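Local coordinates for TetR family transcriptional repressor LfrR (Mycobacterium smegmatis, PDB 2V57), which represses transcription of the lfrRA efflux-pump operon by binding directly to the promoter region upstream of its own gene, at residues B[22-27]-B[65-70]; B[51-56]-B[60-65]; B[91-96]-B[154-159]. All blocks are in the same frame, centred on the assembly; numbering follows the deposited sequence.

Contact 1: B[22-27]-B[65-70]; sequences AAMLVL and RHVHDL. With SO4 (sulfate ion), chain G.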
loop_
_atom_site.group_PDB
_atom_site.type_symbol
_atom_site.label_atom_id
_atom_site.label_comp_id
_atom_site.label_asym_id
_atom_site.label_seq_id
_atom_site.Cartn_x
_atom_site.Cartn_y
_atom_site.Cartn_z
ATOM N N ALA B 22 -20.466 -4.552 -7.397
ATOM C CA ALA B 22 -20.106 -3.745 -8.556
ATOM C C ALA B 22 -18.952 -2.789 -8.241
ATOM O O ALA B 22 -18.073 -2.560 -9.084
ATOM C CB ALA B 22 -21.318 -2.967 -9.086
ATOM N N ALA B 23 -18.958 -2.230 -7.041
ATOM C CA ALA B 23 -17.897 -1.330 -6.627
ATOM C C ALA B 23 -16.568 -2.080 -6.559
ATOM O O ALA B 23 -15.536 -1.573 -6.995
ATOM C CB ALA B 23 -18.241 -0.672 -5.279
ATOM N N MET B 24 -16.597 -3.289 -6.010
ATOM C CA MET B 24 -15.377 -4.093 -5.899
ATOM C C MET B 24 -14.742 -4.369 -7.265
ATOM O O MET B 24 -13.510 -4.380 -7.403
ATOM C CB MET B 24 -15.669 -5.422 -5.192
ATOM C CG MET B 24 -15.743 -5.332 -3.699
ATOM S SD MET B 24 -15.972 -6.956 -2.969
ATOM C CE MET B 24 -14.545 -7.812 -3.629
ATOM N N LEU B 25 -15.575 -4.595 -8.282
ATOM C CA LEU B 25 -15.047 -4.858 -9.622
ATOM C C LEU B 25 -14.605 -3.581 -10.332
ATOM O O LEU B 25 -13.520 -3.510 -10.928
ATOM C CB LEU B 25 -16.110 -5.589 -10.460
ATOM C CG LEU B 25 -15.765 -5.874 -11.920
ATOM C CD1 LEU B 25 -14.630 -6.892 -12.018
ATOM C CD2 LEU B 25 -17.016 -6.362 -12.657
ATOM N N VAL B 26 -15.449 -2.559 -10.269
ATOM C CA VAL B 26 -15.217 -1.342 -11.044
ATOM C C VAL B 26 -14.034 -0.530 -10.495
ATOM O O VAL B 26 -13.165 -0.092 -11.249
ATOM C CB VAL B 26 -16.478 -0.467 -11.077
ATOM C CG1 VAL B 26 -16.167 0.917 -11.659
ATOM C CG2 VAL B 26 -17.581 -1.182 -11.887
ATOM N N LEU B 27 -13.993 -0.348 -9.187
ATOM C CA LEU B 27 -12.942 0.485 -8.607
ATOM C C LEU B 27 -11.578 -0.182 -8.667
ATOM O O LEU B 27 -10.559 0.495 -8.622
ATOM C CB LEU B 27 -13.286 0.874 -7.161
ATOM C CG LEU B 27 -14.525 1.755 -7.028
ATOM C CD1 LEU B 27 -14.964 1.807 -5.571
ATOM C CD2 LEU B 27 -14.241 3.155 -7.575
ATOM N N ARG B 65 -15.336 -1.446 4.736
ATOM C CA ARG B 65 -15.943 -2.342 5.713
ATOM C C ARG B 65 -16.218 -3.755 5.123
ATOM O O ARG B 65 -15.815 -4.775 5.689
ATOM C CB ARG B 65 -17.226 -1.730 6.316
ATOM C CG ARG B 65 -16.995 -0.542 7.279
ATOM C CD ARG B 65 -18.282 -0.231 8.059
ATOM N NE ARG B 65 -19.380 0.267 7.216
ATOM C CZ ARG B 65 -19.492 1.540 6.814
ATOM N NH1 ARG B 65 -20.531 1.928 6.089
ATOM N NH2 ARG B 65 -18.568 2.435 7.145
ATOM N N HIS B 66 -16.882 -3.808 3.975
ATOM C CA HIS B 66 -17.252 -5.082 3.361
ATOM C C HIS B 66 -16.029 -5.956 3.059
ATOM O O HIS B 66 -16.029 -7.151 3.391
ATOM C CB HIS B 66 -18.095 -4.854 2.095
ATOM C CG HIS B 66 -18.522 -6.126 1.407
ATOM N ND1 HIS B 66 -19.361 -7.050 1.992
ATOM C CD2 HIS B 66 -18.236 -6.608 0.174
ATOM C CE1 HIS B 66 -19.562 -8.053 1.152
ATOM N NE2 HIS B 66 -18.890 -7.807 0.044
ATOM N N VAL B 67 -14.990 -5.364 2.461
ATOM C CA VAL B 67 -13.753 -6.086 2.198
ATOM C C VAL B 67 -13.055 -6.581 3.461
ATOM O O VAL B 67 -12.571 -7.712 3.485
ATOM C CB VAL B 67 -12.766 -5.274 1.313
ATOM C CG1 VAL B 67 -11.457 -6.039 1.135
ATOM C CG2 VAL B 67 -13.407 -4.991 -0.052
ATOM N N HIS B 68 -12.974 -5.742 4.498
ATOM C CA HIS B 68 -12.439 -6.202 5.785
ATOM C C HIS B 68 -13.256 -7.387 6.322
ATOM O O HIS B 68 -12.687 -8.358 6.847
ATOM C CB HIS B 68 -12.409 -5.071 6.816
ATOM C CG HIS B 68 -11.869 -5.486 8.145
ATOM N ND1 HIS B 68 -10.546 -5.824 8.336
ATOM C CD2 HIS B 68 -12.475 -5.638 9.347
ATOM C CE1 HIS B 68 -10.358 -6.152 9.601
ATOM N NE2 HIS B 68 -11.513 -6.043 10.236
ATOM N N ASP B 69 -14.580 -7.320 6.171
ATOM C CA ASP B 69 -15.462 -8.444 6.538
ATOM C C ASP B 69 -15.098 -9.726 5.769
ATOM O O ASP B 69 -15.039 -10.825 6.343
ATOM C CB ASP B 69 -16.928 -8.140 6.215
ATOM C CG ASP B 69 -17.555 -7.111 7.134
ATOM O OD1 ASP B 69 -17.036 -6.852 8.249
ATOM O OD2 ASP B 69 -18.603 -6.571 6.716
ATOM N N LEU B 70 -14.906 -9.587 4.460
ATOM C CA LEU B 70 -14.561 -10.731 3.615
ATOM C C LEU B 70 -13.229 -11.320 4.029
ATOM O O LEU B 70 -13.048 -12.540 4.017
ATOM C CB LEU B 70 -14.495 -10.319 2.160
ATOM C CG LEU B 70 -15.820 -9.895 1.537
ATOM C CD1 LEU B 70 -15.574 -9.254 0.171
ATOM C CD2 LEU B 70 -16.717 -11.095 1.433
HETATM S S SO4 G . -23.267 -0.334 4.574
HETATM O O1 SO4 G . -21.992 -0.445 5.257
HETATM O O2 SO4 G . -23.261 -1.053 3.314
HETATM O O3 SO4 G . -24.355 -0.874 5.404
HETATM O O4 SO4 G . -23.494 1.092 4.323
#
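M24 alone carries this contact from the side of helix 11-27, setting its side chain against H66, V67 and L70 of helix 56-77. The sulfur does most of the touching. M24 SD sits 3.9 Å from H66 CD2, close to the plane of the imidazole, and the line from SD to the ring centroid lies 81° off the ring normal, so this is a Met-aromatic contact at the ring edge. The two side chains cross at about a right angle. M24 and L70 instead reach toward each other tip to tip, with M24 SD 3.9 Å from L70 CD1 and the terminal methyl CE a little farther off. Nearer the root of the chain, M24 CG rests 4.3 Å from V67 CG2.

The M24 chain runs out straight at chi2 (-176°) to bring SD to H66 and L70, and a bend at chi3 swings CE toward the L70 side. Within its own helix, L70 CG lies over one face of the H66 ring, toward the rim. No hydrogen bond joins the two segments, and only 117 Å² is buried between them, as expected for axes 11.8 Å apart and crossing at -99°. R65, at the start of its segment, takes no part in the packing; its NH1 donates to O1 of a sulfate at 2.9 Å, with a weak second bond from NE, and R16 and Y53 hold the same ion.

In this TetR-family repressor the contact joins the first helix of the DNA-binding domain to the long helix that leads into the ligand-binding domain. Helix 102-106 closes the seam, with I102 touching both M24 and V67. A22 and V26 pack on helix 35-42, while L27 lies between that helix (I38) and helix 56-77 (L60, L63).

Contact 2: B[51-56]-B[60-65]; sequences RYYPER and LRALAR. With SO4 (sulfate ion), chain G.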
loop_
_atom_site.group_PDB
_atom_site.type_symbol
_atom_site.label_atom_id
_atom_site.label_comp_id
_atom_site.label_asym_id
_atom_site.label_seq_id
_atom_site.Cartn_x
_atom_site.Cartn_y
_atom_site.Cartn_z
ATOM N N ARG B 51 -29.979 6.427 -2.449
ATOM C CA ARG B 51 -30.761 6.011 -1.281
ATOM C C ARG B 51 -29.993 5.015 -0.422
ATOM O O ARG B 51 -30.373 4.738 0.723
ATOM C CB ARG B 51 -32.095 5.389 -1.706
ATOM C CG ARG B 51 -33.085 6.381 -2.289
ATOM C CD ARG B 51 -34.409 5.709 -2.632
ATOM N NE ARG B 51 -34.227 4.564 -3.519
ATOM C CZ ARG B 51 -35.195 4.029 -4.257
ATOM N NH1 ARG B 51 -36.421 4.540 -4.215
ATOM N NH2 ARG B 51 -34.940 2.987 -5.039
ATOM N N TYR B 52 -28.929 4.451 -0.983
ATOM C CA TYR B 52 -28.053 3.556 -0.225
ATOM C C TYR B 52 -26.780 4.273 0.242
ATOM O O TYR B 52 -26.363 4.148 1.403
ATOM C CB TYR B 52 -27.697 2.321 -1.056
ATOM C CG TYR B 52 -28.855 1.368 -1.228
ATOM C CD1 TYR B 52 -28.845 0.105 -0.641
ATOM C CD2 TYR B 52 -29.971 1.740 -1.966
ATOM C CE1 TYR B 52 -29.915 -0.766 -0.804
ATOM C CE2 TYR B 52 -31.043 0.888 -2.112
ATOM C CZ TYR B 52 -31.013 -0.360 -1.534
ATOM O OH TYR B 52 -32.091 -1.200 -1.710
ATOM N N TYR B 53 -26.169 5.019 -0.676
ATOM C CA TYR B 53 -24.969 5.788 -0.377
ATOM C C TYR B 53 -25.135 7.196 -0.957
ATOM O O TYR B 53 -25.044 7.378 -2.165
ATOM C CB TYR B 53 -23.743 5.075 -0.952
ATOM C CG TYR B 53 -23.700 3.623 -0.526
ATOM C CD1 TYR B 53 -23.231 3.282 0.732
ATOM C CD2 TYR B 53 -24.162 2.595 -1.368
ATOM C CE1 TYR B 53 -23.214 1.977 1.162
ATOM C CE2 TYR B 53 -24.130 1.261 -0.946
ATOM C CZ TYR B 53 -23.647 0.968 0.328
ATOM O OH TYR B 53 -23.597 -0.326 0.807
ATOM N N PRO B 54 -25.417 8.194 -0.092
ATOM C CA PRO B 54 -25.756 9.543 -0.576
ATOM C C PRO B 54 -24.601 10.201 -1.324
ATOM O O PRO B 54 -24.832 10.988 -2.231
ATOM C CB PRO B 54 -26.068 10.323 0.712
ATOM C CG PRO B 54 -26.428 9.283 1.715
ATOM C CD PRO B 54 -25.589 8.068 1.365
ATOM N N GLU B 55 -23.377 9.889 -0.922
ATOM C CA GLU B 55 -22.189 10.429 -1.560
ATOM C C GLU B 55 -21.206 9.303 -1.834
ATOM O O GLU B 55 -21.232 8.259 -1.176
ATOM C CB GLU B 55 -21.545 11.504 -0.683
ATOM C CG GLU B 55 -22.373 12.787 -0.626
ATOM C CD GLU B 55 -21.661 13.927 0.078
ATOM O OE1 GLU B 55 -21.745 15.073 -0.418
ATOM O OE2 GLU B 55 -21.022 13.680 1.125
ATOM N N ARG B 56 -20.337 9.517 -2.811
ATOM C CA ARG B 56 -19.356 8.522 -3.198
ATOM C C ARG B 56 -18.527 8.058 -2.005
ATOM O O ARG B 56 -18.248 6.859 -1.843
ATOM C CB ARG B 56 -18.430 9.121 -4.257
ATOM C CG ARG B 56 -17.519 8.133 -4.915
ATOM C CD ARG B 56 -16.867 8.785 -6.133
ATOM N NE ARG B 56 -16.012 7.869 -6.867
ATOM C CZ ARG B 56 -14.759 7.588 -6.523
ATOM N NH1 ARG B 56 -14.227 8.156 -5.451
ATOM N NH2 ARG B 56 -14.038 6.748 -7.253
ATOM N N LEU B 60 -17.409 4.333 -0.466
ATOM C CA LEU B 60 -16.018 3.937 -0.272
ATOM C C LEU B 60 -15.792 3.352 1.122
ATOM O O LEU B 60 -15.104 2.339 1.278
ATOM C CB LEU B 60 -15.087 5.138 -0.521
ATOM C CG LEU B 60 -14.415 5.283 -1.896
ATOM C CD1 LEU B 60 -15.277 4.788 -3.056
ATOM C CD2 LEU B 60 -13.915 6.726 -2.141
ATOM N N ARG B 61 -16.359 4.004 2.135
ATOM C CA ARG B 61 -16.265 3.500 3.496
ATOM C C ARG B 61 -17.018 2.164 3.670
ATOM O O ARG B 61 -16.491 1.196 4.252
ATOM C CB ARG B 61 -16.722 4.581 4.482
ATOM C CG ARG B 61 -15.880 5.879 4.358
ATOM C CD ARG B 61 -16.683 7.114 4.785
ATOM N NE ARG B 61 -16.039 8.346 4.332
ATOM C CZ ARG B 61 -15.493 9.234 5.154
ATOM N NH1 ARG B 61 -15.549 9.024 6.454
ATOM N NH2 ARG B 61 -14.910 10.331 4.681
ATOM N N ALA B 62 -18.229 2.083 3.125
ATOM C CA ALA B 62 -18.963 0.806 3.095
ATOM C C ALA B 62 -18.209 -0.344 2.393
ATOM O O ALA B 62 -18.215 -1.486 2.870
ATOM C CB ALA B 62 -20.335 0.994 2.451
ATOM N N LEU B 63 -17.562 -0.047 1.269
ATOM C CA LEU B 63 -16.837 -1.073 0.523
ATOM C C LEU B 63 -15.678 -1.572 1.384
ATOM O O LEU B 63 -15.423 -2.779 1.477
ATOM C CB LEU B 63 -16.292 -0.487 -0.786
ATOM C CG LEU B 63 -15.372 -1.346 -1.667
ATOM C CD1 LEU B 63 -16.136 -2.492 -2.250
ATOM C CD2 LEU B 63 -14.742 -0.514 -2.793
ATOM N N ALA B 64 -14.983 -0.629 2.015
ATOM C CA ALA B 64 -13.836 -0.960 2.862
ATOM C C ALA B 64 -14.267 -1.834 4.045
ATOM O O ALA B 64 -13.636 -2.858 4.338
ATOM C CB ALA B 64 -13.106 0.328 3.324
ATOM N N ARG B 65 -15.336 -1.446 4.736
ATOM C CA ARG B 65 -15.943 -2.342 5.713
ATOM C C ARG B 65 -16.218 -3.755 5.123
ATOM O O ARG B 65 -15.815 -4.775 5.689
ATOM C CB ARG B 65 -17.226 -1.730 6.316
ATOM C CG ARG B 65 -16.995 -0.542 7.279
ATOM C CD ARG B 65 -18.282 -0.231 8.059
ATOM N NE ARG B 65 -19.380 0.267 7.216
ATOM C CZ ARG B 65 -19.492 1.540 6.814
ATOM N NH1 ARG B 65 -20.531 1.928 6.089
ATOM N NH2 ARG B 65 -18.568 2.435 7.145
HETATM S S SO4 G . -23.267 -0.334 4.574
HETATM O O1 SO4 G . -21.992 -0.445 5.257
HETATM O O2 SO4 G . -23.261 -1.053 3.314
HETATM O O3 SO4 G . -24.355 -0.874 5.404
HETATM O O4 SO4 G . -23.494 1.092 4.323
#
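Y53, just after the recognition helix, points its ring toward helix 56-77, where the methyl of A62 meets it obliquely, neither squarely over the face nor at the edge. Y53 CE1 and A62 CB are 3.3 Å apart, a tight approach for two carbons. With CG anti to its own carbonyl carbon (chi1 -51°), the tyrosine carries its hydroxyl past A62 to a bound sulfate. Y53 OH donates to O2 of the ion at 2.6 Å, and that oxygen lies in the plane of the ring. A62 CB lies 3.6 Å from sulfate O1; Y53 uses O2, a different oxygen from the one R65 binds. The guanidinium of R65 is backed on one face by A62 CA and R61 O. The sulfate probably comes from the crystallisation liquor.

A second pair lies at the start of the long helix, where R56 and L60 cross obliquely. R56 is extended from CG to NE, and its flat guanidinium passes the leucine so that L60 CD1 lies over one face, toward the rim, while L60 CD2 is 3.6 Å from R56 NH1. Their backbones are joined by a first-turn helical bond, L60 N to R56 O, 3.0 Å long. The same guanidinium is held by main-chain carbonyls, NE to A33 O and NH2 to P31 O.

Residues 51-53 close the helix-turn-helix motif, and E55 is the N-cap of helix 56-77, so the contact folds the DNA-reading unit back on the helix that follows it. R16 of helix 11-27 touches Y53 and shares the sulfate, while L60 packs on F105 of helix 102-106 and on E109 of helix 109-112.

Contact 3: B[91-96]-B[154-159]; sequences RVVESQ and ALMQAG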
loop_
_atom_site.group_PDB
_atom_site.type_symbol
_atom_site.label_atom_id
_atom_site.label_comp_id
_atom_site.label_asym_id
_atom_site.label_seq_id
_atom_site.Cartn_x
_atom_site.Cartn_y
_atom_site.Cartn_z
ATOM N N ARG B 91 -2.811 -21.900 3.013
ATOM C CA ARG B 91 -4.253 -21.692 2.872
ATOM C C ARG B 91 -4.652 -20.256 3.241
ATOM O O ARG B 91 -5.496 -19.645 2.581
ATOM C CB ARG B 91 -5.030 -22.693 3.722
ATOM C CG ARG B 91 -4.928 -24.134 3.242
ATOM C CD ARG B 91 -6.016 -24.996 3.839
ATOM N NE ARG B 91 -6.007 -24.987 5.299
ATOM C CZ ARG B 91 -5.240 -25.783 6.040
ATOM N NH1 ARG B 91 -4.419 -26.641 5.449
ATOM N NH2 ARG B 91 -5.287 -25.734 7.370
ATOM N N VAL B 92 -4.036 -19.719 4.288
ATOM C CA VAL B 92 -4.318 -18.348 4.705
ATOM C C VAL B 92 -3.914 -17.344 3.636
ATOM O O VAL B 92 -4.688 -16.436 3.306
ATOM C CB VAL B 92 -3.642 -18.017 6.047
ATOM C CG1 VAL B 92 -3.633 -16.510 6.294
ATOM C CG2 VAL B 92 -4.361 -18.770 7.180
ATOM N N VAL B 93 -2.705 -17.504 3.099
ATOM C CA VAL B 93 -2.241 -16.666 2.000
ATOM C C VAL B 93 -3.208 -16.722 0.811
ATOM O O VAL B 93 -3.604 -15.686 0.268
ATOM C CB VAL B 93 -0.817 -17.065 1.530
ATOM C CG1 VAL B 93 -0.448 -16.305 0.252
ATOM C CG2 VAL B 93 0.227 -16.789 2.644
ATOM N N GLU B 94 -3.582 -17.933 0.406
ATOM C CA GLU B 94 -4.525 -18.086 -0.702
ATOM C C GLU B 94 -5.834 -17.375 -0.425
ATOM O O GLU B 94 -6.359 -16.665 -1.283
ATOM C CB GLU B 94 -4.793 -19.572 -0.981
ATOM C CG GLU B 94 -3.607 -20.281 -1.584
ATOM C CD GLU B 94 -3.739 -21.788 -1.538
ATOM O OE1 GLU B 94 -4.583 -22.297 -0.773
ATOM O OE2 GLU B 94 -2.989 -22.470 -2.264
ATOM N N SER B 95 -6.354 -17.574 0.783
ATOM C CA SER B 95 -7.630 -16.998 1.182
ATOM C C SER B 95 -7.631 -15.482 1.004
ATOM O O SER B 95 -8.609 -14.921 0.518
ATOM C CB SER B 95 -7.986 -17.388 2.628
ATOM O OG SER B 95 -7.331 -16.570 3.605
ATOM N N GLN B 96 -6.531 -14.828 1.375
ATOM C CA GLN B 96 -6.412 -13.378 1.202
ATOM C C GLN B 96 -6.090 -12.954 -0.235
ATOM O O GLN B 96 -6.577 -11.920 -0.702
ATOM C CB GLN B 96 -5.373 -12.792 2.174
ATOM C CG GLN B 96 -5.657 -13.164 3.620
ATOM C CD GLN B 96 -6.994 -12.627 4.122
ATOM O OE1 GLN B 96 -7.223 -11.419 4.137
ATOM N NE2 GLN B 96 -7.875 -13.528 4.546
ATOM N N ALA B 154 1.938 -6.077 3.224
ATOM C CA ALA B 154 2.698 -5.484 2.130
ATOM C C ALA B 154 3.010 -6.530 1.058
ATOM O O ALA B 154 2.920 -6.254 -0.144
ATOM C CB ALA B 154 3.964 -4.799 2.637
ATOM N N LEU B 155 3.356 -7.739 1.498
ATOM C CA LEU B 155 3.649 -8.807 0.578
ATOM C C LEU B 155 2.371 -9.226 -0.149
ATOM O O LEU B 155 2.417 -9.544 -1.324
ATOM C CB LEU B 155 4.284 -10.011 1.281
ATOM C CG LEU B 155 5.719 -9.903 1.798
ATOM C CD1 LEU B 155 6.115 -11.170 2.571
ATOM C CD2 LEU B 155 6.674 -9.686 0.654
ATOM N N MET B 156 1.243 -9.257 0.556
ATOM C CA MET B 156 -0.016 -9.584 -0.097
ATOM C C MET B 156 -0.267 -8.609 -1.244
ATOM O O MET B 156 -0.705 -9.001 -2.318
ATOM C CB MET B 156 -1.193 -9.563 0.875
ATOM C CG MET B 156 -1.208 -10.719 1.896
ATOM S SD MET B 156 -1.181 -12.357 1.140
ATOM C CE MET B 156 -2.422 -12.144 -0.142
ATOM N N GLN B 157 0.015 -7.338 -1.016
ATOM C CA GLN B 157 -0.260 -6.345 -2.052
ATOM C C GLN B 157 0.728 -6.426 -3.210
ATOM O O GLN B 157 0.369 -6.150 -4.358
ATOM C CB GLN B 157 -0.355 -4.962 -1.447
ATOM C CG GLN B 157 -1.559 -4.898 -0.509
ATOM C CD GLN B 157 -1.646 -3.603 0.234
ATOM O OE1 GLN B 157 -2.164 -2.613 -0.288
ATOM N NE2 GLN B 157 -1.135 -3.589 1.463
ATOM N N ALA B 158 1.958 -6.848 -2.923
ATOM C CA ALA B 158 2.884 -7.179 -3.995
ATOM C C ALA B 158 2.251 -8.299 -4.829
ATOM O O ALA B 158 2.388 -8.338 -6.058
ATOM C CB ALA B 158 4.213 -7.625 -3.431
ATOM N N GLY B 159 1.572 -9.214 -4.135
ATOM C CA GLY B 159 0.859 -10.297 -4.783
ATOM C C GLY B 159 -0.262 -9.803 -5.683
ATOM O O GLY B 159 -0.367 -10.251 -6.815
#
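M156 wedges its thioether against V93 and Q96 inside the all-helical ligand-binding domain of the TetR fold, where helix 147-164 packs on helix 85-97. The tight part is small and centres on the methionine's methyl. M156 CE lies 3.8 Å from Q96 CB and equally close to the backbone at V93 O and Q96 C, so the methyl is lodged against the main chain of helix 85-97 as much as against its side chains. Bends at chi2 (-56°) and chi3 (-46°) curl the chain round to make this possible. The sulfur is held less closely: V93 CG1 passes it obliquely at 4.1 Å from M156 SD. All three residues are buried.

Away from this core the contact thins quickly, and with 132 Å² buried the two segments share no hydrogen bond. On the far side of helix 85-97 from M156, S95 and E94 point away; both are partly exposed, and E94 lies against R169 and V173 of helix 169-182. Q96 starts toward the methionine but leads its amide away, where OE1 is bonded to S71 OG of helix 56-77. Helix 147-164 is covered on another side by the second subunit: A154 packs on its A154 and Q157 OE1 bonds to its Y108 OH, so M156 lies on the same helix that meets the second subunit. The amide of Q96 has a local partner too, NE2 to S95 OG at 3.2 Å, and that hydroxyl donates in turn to V92 O at 2.7 Å, where the same carbonyl also receives Q96 N.

Starting at the N terminus, helix 11-27 supplies the first side of contact 1, and the chain returns to it at residues 65-70 after 37 residues that include the helix-turn-helix. Contact 2 falls within that loop, a short closure from 51-56 to 60-65. The two share R65 and helix 56-77, reach the same sulfate and touch directly, M24 and L27 against L63, L60 and R56. Contact 3 comes later, in series, and closes its own 57-residue loop between helices 85-97 and 147-164. Its centre is about 16 Å from that of contact 1 and 25 Å from that of contact 2. Helix 56-77 links the DNA-binding end to the dimerising body.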